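Long-range contact in gamma-glutamyl phosphate reductase (PDB 1O20), which probably catalyses the NADPH-dependent reduction of L-glutamyl phosphate to glutamate semialdehyde in the biosynthesis of proline: residues V296-C301 with P309-A314. Sequence-based numbering, arbitrary orientation.
Sequences VEVRGC and PDVVPA
V312 lays its CB and CG1 alongside the aliphatic stem of R299, the two side chains pointing the same way from one face of the sheet, with V312 CB 4.0 Å from R299 CG. Arginine suits this place because its methylenes serve as apolar surface while the guanidinium, held away from the backbone by a chain extended from CG to NE, can pair with acids. R299 NE and NH2 both donate to E297 OE2, each at 2.9 Å; the oxygen lies nearly in the guanidinium plane, but the donors approach it from above one face of the carboxylate. NH1 of R299 makes a second salt bridge, to D318. A leucine in place of R299 would probably leave the carboxylates of E297 and D318 without their cationic mate. Backbone hydrogen bonds join the two strands, which run parallel: V312 N gives to V298 O (3.2 Å), G300 N to V312 O (2.9 Å) and A314 N to G300 O (2.9 Å), the last nearly straight at its hydrogen, 172°, though the donor stands above the carbonyl plane. G300 suits a spot where a CB would clash with CG2 of V311. CG1 of V311, set anti to its carbonyl carbon (chi1 -55°), meets V298 CG1 at 3.9 Å, valine against valine, both buried against helix 277-293. Strand 297-300, helix 302-307 and strand 312-313 make a beta-alpha-beta unit at the border of the parallel sheet of this aldehyde dehydrogenase-family protein; 312-313 is an outermost strand, and strand 327-333 flanks 297-300 on its other side.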
loop_
_atom_site.group_PDB
_atom_site.type_symbol
_atom_site.label_atom_id
_atom_site.label_comp_id
_atom_site.label_asym_id
_atom_site.label_seq_id
_atom_site.Cartn_x
_atom_site.Cartn_y
_atom_site.Cartn_z
ATOM N N VAL A 296 -20.351 -6.334 15.058
ATOM C CA VAL A 296 -19.966 -7.212 13.952
ATOM C C VAL A 296 -21.078 -8.220 13.646
ATOM O O VAL A 296 -21.608 -8.892 14.543
ATOM C CB VAL A 296 -18.623 -7.901 14.195
ATOM C CG1 VAL A 296 -18.320 -8.879 13.097
ATOM C CG2 VAL A 296 -17.500 -6.863 14.267
ATOM N N GLU A 297 -21.453 -8.258 12.364
ATOM C CA GLU A 297 -22.344 -9.281 11.816
ATOM C C GLU A 297 -21.551 -10.584 11.569
ATOM O O GLU A 297 -20.629 -10.622 10.754
ATOM C CB GLU A 297 -23.004 -8.821 10.500
ATOM C CG GLU A 297 -23.875 -9.914 9.887
ATOM C CD GLU A 297 -24.490 -9.545 8.554
ATOM O OE1 GLU A 297 -24.908 -8.385 8.378
ATOM O OE2 GLU A 297 -24.592 -10.447 7.702
ATOM N N VAL A 298 -21.931 -11.643 12.258
ATOM C CA VAL A 298 -21.180 -12.887 12.255
ATOM C C VAL A 298 -21.877 -13.894 11.387
ATOM O O VAL A 298 -23.068 -14.148 11.550
ATOM C CB VAL A 298 -21.050 -13.427 13.637
ATOM C CG1 VAL A 298 -20.389 -14.775 13.619
ATOM C CG2 VAL A 298 -20.248 -12.405 14.510
ATOM N N ARG A 299 -21.157 -14.424 10.410
ATOM C CA ARG A 299 -21.667 -15.478 9.577
ATOM C C ARG A 299 -20.859 -16.710 9.917
ATOM O O ARG A 299 -19.732 -16.595 10.399
ATOM C CB ARG A 299 -21.492 -15.137 8.104
ATOM C CG ARG A 299 -22.012 -13.756 7.780
ATOM C CD ARG A 299 -22.086 -13.411 6.294
ATOM N NE ARG A 299 -22.742 -12.107 6.157
ATOM C CZ ARG A 299 -22.792 -11.417 5.043
ATOM N NH1 ARG A 299 -22.185 -11.879 3.957
ATOM N NH2 ARG A 299 -23.402 -10.245 5.024
ATOM N N GLY A 300 -21.430 -17.890 9.689
ATOM C CA GLY A 300 -20.755 -19.107 10.100
ATOM C C GLY A 300 -21.155 -20.340 9.307
ATOM O O GLY A 300 -22.281 -20.447 8.786
ATOM N N CYS A 301 -20.227 -21.286 9.288
ATOM C CA CYS A 301 -20.417 -22.591 8.681
ATOM C C CYS A 301 -21.422 -23.373 9.491
ATOM O O CYS A 301 -21.881 -22.937 10.589
ATOM C CB CYS A 301 -19.060 -23.334 8.610
ATOM S SG CYS A 301 -18.464 -24.020 10.203
ATOM N N PRO A 309 -26.420 -20.941 17.419
ATOM C CA PRO A 309 -27.502 -21.203 16.448
ATOM C C PRO A 309 -28.077 -19.985 15.756
ATOM O O PRO A 309 -28.745 -20.105 14.719
ATOM C CB PRO A 309 -28.561 -21.919 17.290
ATOM C CG PRO A 309 -28.364 -21.336 18.687
ATOM C CD PRO A 309 -26.848 -21.214 18.796
ATOM N N ASP A 310 -27.802 -18.802 16.272
ATOM C CA ASP A 310 -28.282 -17.621 15.576
ATOM C C ASP A 310 -27.332 -16.990 14.546
ATOM O O ASP A 310 -27.683 -15.954 13.980
ATOM C CB ASP A 310 -28.755 -16.555 16.575
ATOM C CG ASP A 310 -27.658 -16.057 17.461
ATOM O OD1 ASP A 310 -26.595 -16.712 17.526
ATOM O OD2 ASP A 310 -27.756 -15.015 18.142
ATOM N N VAL A 311 -26.138 -17.547 14.320
ATOM C CA VAL A 311 -25.265 -16.909 13.319
ATOM C C VAL A 311 -25.906 -17.006 11.938
ATOM O O VAL A 311 -26.615 -17.966 11.609
ATOM C CB VAL A 311 -23.802 -17.419 13.276
ATOM C CG1 VAL A 311 -23.146 -17.307 14.649
ATOM C CG2 VAL A 311 -23.720 -18.842 12.749
ATOM N N VAL A 312 -25.675 -15.979 11.140
ATOM C CA VAL A 312 -26.076 -16.012 9.737
ATOM C C VAL A 312 -25.420 -17.191 9.016
ATOM O O VAL A 312 -24.214 -17.348 9.104
ATOM C CB VAL A 312 -25.691 -14.711 9.009
ATOM C CG1 VAL A 312 -26.023 -14.827 7.507
ATOM C CG2 VAL A 312 -26.418 -13.544 9.621
ATOM N N PRO A 313 -26.191 -18.022 8.306
ATOM C CA PRO A 313 -25.565 -19.116 7.547
ATOM C C PRO A 313 -24.609 -18.596 6.441
ATOM O O PRO A 313 -24.973 -17.778 5.590
ATOM C CB PRO A 313 -26.763 -19.911 6.992
ATOM C CG PRO A 313 -27.933 -19.480 7.840
ATOM C CD PRO A 313 -27.655 -18.041 8.186
ATOM N N ALA A 314 -23.350 -19.000 6.531
ATOM C CA ALA A 314 -22.376 -18.702 5.485
ATOM C C ALA A 314 -22.751 -19.436 4.194
ATOM O O ALA A 314 -23.345 -20.533 4.219
ATOM C CB ALA A 314 -20.980 -19.093 5.932
#